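Local coordinates for protein Two-component sensor histidine kinase (Nostoc sp., PDB 6OZB) that probably senses light as a cyanobacterial phytochrome coupled to a histidine kinase, with a GAF domain that binds the bilin phycoerythrobilin, at residues 16-19 with 20-24; 45-49 with 50-54. The protein carries 1 engineered substitution. All coordinates share one frame; numbering follows the deposited sequence. Where two conformers were deposited one is given.

Interaction 1: 16-19 with 20-24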
loop_
_atom_site.group_PDB
_atom_site.type_symbol
_atom_site.label_atom_id
_atom_site.label_comp_id
_atom_site.label_asym_id
_atom_site.label_seq_id
_atom_site.Cartn_x
_atom_site.Cartn_y
_atom_site.Cartn_z
ATOM N N GLU C 16 -6.211 -20.925 19.999
ATOM C CA GLU C 16 -5.533 -21.986 20.743
ATOM C C GLU C 16 -6.457 -23.208 20.863
ATOM O O GLU C 16 -6.036 -24.358 20.740
ATOM C CB GLU C 16 -5.097 -21.479 22.110
ATOM C CG GLU C 16 -3.924 -20.503 22.035
ATOM C CD GLU C 16 -2.694 -21.099 21.356
ATOM O OE1 GLU C 16 -2.327 -22.255 21.670
ATOM O OE2 GLU C 16 -2.096 -20.409 20.501
ATOM N N SER C 17 -7.736 -22.949 21.086
ATOM C CA SER C 17 -8.684 -24.035 21.245
ATOM C C SER C 17 -8.913 -24.755 19.903
ATOM O O SER C 17 -9.070 -25.968 19.880
ATOM C CB SER C 17 -10.001 -23.494 21.790
ATOM O OG SER C 17 -11.006 -24.481 21.723
ATOM N N VAL C 18 -8.904 -24.027 18.796
ATOM C CA VAL C 18 -8.993 -24.658 17.481
ATOM C C VAL C 18 -7.821 -25.608 17.234
ATOM O O VAL C 18 -7.989 -26.707 16.700
ATOM C CB VAL C 18 -9.043 -23.607 16.352
ATOM C CG1 VAL C 18 -8.884 -24.262 14.990
ATOM C CG2 VAL C 18 -10.356 -22.843 16.407
ATOM N N LEU C 19 -6.628 -25.180 17.608
ATOM C CA LEU C 19 -5.449 -26.016 17.410
ATOM C C LEU C 19 -5.532 -27.275 18.252
ATOM O O LEU C 19 -5.177 -28.350 17.787
ATOM C CB LEU C 19 -4.191 -25.251 17.802
ATOM C CG LEU C 19 -3.750 -24.067 16.920
ATOM C CD1 LEU C 19 -2.257 -23.918 17.063
ATOM C CD2 LEU C 19 -4.139 -24.144 15.483
ATOM N N ARG C 20 -5.990 -27.129 19.499
ATOM C CA ARG C 20 -6.127 -28.259 20.408
ATOM C C ARG C 20 -7.140 -29.237 19.877
ATOM O O ARG C 20 -6.965 -30.432 20.010
ATOM C CB ARG C 20 -6.524 -27.801 21.809
ATOM C CG ARG C 20 -5.388 -27.131 22.604
ATOM C CD ARG C 20 -5.718 -27.012 24.060
ATOM N NE ARG C 20 -6.884 -26.170 24.308
ATOM C CZ ARG C 20 -6.873 -24.860 24.550
ATOM N NH1 ARG C 20 -5.740 -24.184 24.587
ATOM N NH2 ARG C 20 -8.017 -24.224 24.775
ATOM N N ARG C 21 -8.205 -28.728 19.262
ATOM C CA ARG C 21 -9.245 -29.612 18.777
ATOM C C ARG C 21 -8.735 -30.406 17.555
ATOM O O ARG C 21 -9.083 -31.562 17.380
ATOM C CB ARG C 21 -10.494 -28.809 18.458
ATOM C CG ARG C 21 -11.234 -28.318 19.709
ATOM C CD ARG C 21 -12.428 -27.421 19.300
ATOM N NE ARG C 21 -13.106 -26.842 20.460
ATOM C CZ ARG C 21 -13.938 -27.519 21.255
ATOM N NH1 ARG C 21 -14.193 -28.801 21.027
ATOM N NH2 ARG C 21 -14.512 -26.917 22.293
ATOM N N ILE C 22 -7.889 -29.811 16.720
ATOM C CA ILE C 22 -7.285 -30.569 15.624
ATOM C C ILE C 22 -6.385 -31.654 16.174
ATOM O O ILE C 22 -6.434 -32.786 15.729
ATOM C CB ILE C 22 -6.450 -29.674 14.650
ATOM C CG1 ILE C 22 -7.334 -28.647 13.968
ATOM C CG2 ILE C 22 -5.774 -30.525 13.586
ATOM C CD1 ILE C 22 -6.528 -27.553 13.244
ATOM N N THR C 23 -5.582 -31.292 17.159
ATOM C CA THR C 23 -4.646 -32.218 17.740
ATOM C C THR C 23 -5.389 -33.415 18.353
ATOM O O THR C 23 -4.952 -34.548 18.219
ATOM C CB THR C 23 -3.780 -31.517 18.778
ATOM O OG1 THR C 23 -3.027 -30.476 18.132
ATOM C CG2 THR C 23 -2.849 -32.479 19.414
ATOM N N ALA C 24 -6.535 -33.167 18.976
ATOM C CA ALA C 24 -7.316 -34.236 19.585
ATOM C C ALA C 24 -7.749 -35.235 18.520
ATOM O O ALA C 24 -7.739 -36.443 18.763
ATOM C CB ALA C 24 -8.520 -33.683 20.313
HETATM O O HOH W 1 -2.914 -24.441 23.637
#
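The carbonyl oxygen of E16 accepts the backbone N-H of R20, with R20 N 3.0 Å from E16 O, and R20's own side chain then folds back over the same peptide. R20 CG lies 3.4 Å from E16 O. A bend at chi3 (-62°) turns the chain toward the N-terminal end of the helix, and the guanidinium settles with one face over E16 O and S17 CA, both offset toward the rim of the group. Its NH2 reaches S17 CA at 3.6 Å, while NH1 lies alongside CB of E16. The carboxylate of E16 and the guanidinium of R20 do not touch: E16 OE1 stands 4.9 Å from R20 NH1, and a water bridges them, giving a proton to OE1 and accepting one from NH1 in the guanidinium plane. At this separation the opposite charges probably still attract, and the water ties the two groups together. All of this lies on helix 12-27, where R21, I22 and T23 continue the i to i+4 ladder onto the carbonyls of S17, V18 and L19. The side chain of R21 runs out extended from CG to NE, and its NE makes a weak bond to S17 OG at 3.4 Å, bent to 136° at the hydrogen. S17 offers that hydroxyl because OG is turned opposite its backbone N (chi1 169°). On the buried flank, I22 CD1 approaches V18 CG1 at 4.4 Å. V18 meets L46 and I22 meets T39, both of helix 32-47, while I22 and L19 also touch helix 178-201 through Q190 and M186.

Interaction 2: 45-49 with 50-54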
loop_
_atom_site.group_PDB
_atom_site.type_symbol
_atom_site.label_atom_id
_atom_site.label_comp_id
_atom_site.label_asym_id
_atom_site.label_seq_id
_atom_site.Cartn_x
_atom_site.Cartn_y
_atom_site.Cartn_z
ATOM N N ALA C 45 -16.134 -20.564 12.552
ATOM C CA ALA C 45 -16.650 -19.970 13.762
ATOM C C ALA C 45 -15.632 -18.999 14.345
ATOM O O ALA C 45 -15.989 -17.939 14.846
ATOM C CB ALA C 45 -17.002 -21.044 14.761
ATOM N N LEU C 46 -14.355 -19.355 14.268
ATOM C CA LEU C 46 -13.294 -18.482 14.772
ATOM C C LEU C 46 -13.191 -17.184 13.992
ATOM O O LEU C 46 -13.106 -16.119 14.572
ATOM C CB LEU C 46 -11.944 -19.205 14.734
ATOM C CG LEU C 46 -10.728 -18.387 15.164
ATOM C CD1 LEU C 46 -10.792 -18.062 16.623
ATOM C CD2 LEU C 46 -9.480 -19.184 14.864
ATOM N N LEU C 47 -13.191 -17.275 12.672
ATOM C CA LEU C 47 -12.991 -16.104 11.830
ATOM C C LEU C 47 -14.267 -15.310 11.615
ATOM O O LEU C 47 -14.221 -14.104 11.386
ATOM C CB LEU C 47 -12.426 -16.530 10.481
ATOM C CG LEU C 47 -11.134 -17.316 10.466
ATOM C CD1 LEU C 47 -10.876 -17.764 9.066
ATOM C CD2 LEU C 47 -9.993 -16.462 10.968
ATOM N N GLY C 48 -15.406 -15.994 11.700
ATOM C CA GLY C 48 -16.700 -15.342 11.622
ATOM C C GLY C 48 -17.164 -14.969 10.222
ATOM O O GLY C 48 -18.131 -14.225 10.045
ATOM N N THR C 49 -16.494 -15.509 9.225
ATOM C CA THR C 49 -16.775 -15.171 7.842
ATOM C C THR C 49 -17.841 -16.086 7.248
ATOM O O THR C 49 -18.142 -17.151 7.809
ATOM C CB THR C 49 -15.508 -15.281 7.036
ATOM O OG1 THR C 49 -14.923 -16.547 7.326
ATOM C CG2 THR C 49 -14.548 -14.166 7.411
ATOM N N ASP C 50 -18.380 -15.703 6.092
ATOM C CA ASP C 50 -19.529 -16.407 5.530
ATOM C C ASP C 50 -19.206 -17.788 4.989
ATOM O O ASP C 50 -20.075 -18.632 4.982
ATOM C CB ASP C 50 -20.164 -15.609 4.401
ATOM C CG ASP C 50 -20.824 -14.310 4.859
ATOM O OD1 ASP C 50 -21.386 -14.249 5.981
ATOM O OD2 ASP C 50 -20.789 -13.343 4.047
ATOM N N ARG C 51 -17.979 -17.995 4.494
ATOM C CA ARG C 51 -17.614 -19.263 3.843
ATOM C C ARG C 51 -16.127 -19.505 4.017
ATOM O O ARG C 51 -15.316 -18.665 3.633
ATOM C CB ARG C 51 -18.002 -19.236 2.350
ATOM C CG ARG C 51 -17.606 -20.488 1.522
ATOM C CD ARG C 51 -18.273 -20.521 0.136
ATOM N NE ARG C 51 -17.766 -19.469 -0.749
ATOM C CZ ARG C 51 -18.357 -19.064 -1.866
ATOM N NH1 ARG C 51 -19.502 -19.601 -2.274
ATOM N NH2 ARG C 51 -17.808 -18.085 -2.574
ATOM N N VAL C 52 -15.783 -20.638 4.640
ATOM C CA VAL C 52 -14.395 -21.077 4.777
ATOM C C VAL C 52 -14.291 -22.419 4.083
ATOM O O VAL C 52 -15.169 -23.260 4.232
ATOM C CB VAL C 52 -13.963 -21.180 6.238
ATOM C CG1 VAL C 52 -12.588 -21.815 6.385
ATOM C CG2 VAL C 52 -13.960 -19.790 6.851
ATOM N N MET C 53 -13.236 -22.591 3.294
ATOM C CA MET C 53 -13.029 -23.813 2.507
ATOM C C MET C 53 -11.601 -24.287 2.619
ATOM O O MET C 53 -10.694 -23.485 2.829
ATOM C CB MET C 53 -13.356 -23.562 1.050
ATOM C CG MET C 53 -14.756 -23.061 0.829
ATOM S SD MET C 53 -14.985 -22.573 -0.879
ATOM C CE MET C 53 -13.903 -21.176 -0.940
ATOM N N ILE C 54 -11.405 -25.596 2.480
ATOM C CA ILE C 54 -10.073 -26.118 2.246
ATOM C C ILE C 54 -10.061 -26.672 0.823
ATOM O O ILE C 54 -10.955 -27.427 0.407
ATOM C CB ILE C 54 -9.685 -27.157 3.307
ATOM C CG1 ILE C 54 -9.522 -26.416 4.638
ATOM C CG2 ILE C 54 -8.395 -27.888 2.897
ATOM C CD1 ILE C 54 -9.050 -27.223 5.764
HETATM O O HOH W 2 -20.706 -14.677 8.635
#
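T49 and V52 set their side chains across each other at about a right angle, with the hydroxyl oxygen OG1 of T49 3.4 Å from the methyl CG2 of V52. They sit where helix 32-47 of the GAF domain gives way to strand 51-57, an inner strand of its antiparallel sheet. G48 makes the turn out of the helix with a positive phi of 79°, a backbone state that suits glycine. T49 then swings OG1 between its own backbone N and carbonyl carbon (chi1 50°), and the hydroxyl meets the V52 methyl on one hand and is hydrogen-bonded to S168 OG of strand 161-170 on the other. A buried polar atom next to an apolar branch is thus satisfied by the neighbouring strand.

The CB of V52 points back toward the end of the helix, and its CG2, opposite the carbonyl carbon, also approaches L47: CD1 of that leucine comes within 4.3 Å. The same methyl thus touches both the last helical residue, L47, and T49, and V52 also packs on V43 and R44 of the same helix. R51 is turned the other way, its CB away from the helical segment, and its guanidinium reaches the carbonyl of P76 and ND1 of H169.

D50 and R51 together face H169 as a classic beta bulge at the start of the strand. The carboxylate of D50 splits its tasks: OD2 is hydrogen-bonded to S171 OG, while OD1 turns to a water that donates to it at 2.8 Å and gives its other proton to G48 O at 3.0 Å.

The two contacts follow one another along the chain, with centres about 16 Å apart, and they touch where helix 12-27 lies against helix 32-47: CG2 of V18 in interaction 1 packs on CD2 of L46 in interaction 2 at 4.1 Å. Interaction 1 lies on helix 12-27, which packs against helices 32-47 and 178-201. From there helix 32-47 leads through residues 48-50 into strand 51-57, so interaction 2 carries the chain from helix to sheet. The phycoerythrobilin lies beside that strand: M53 touches the bilin, and the side chain of R51 is about 6 Å from it.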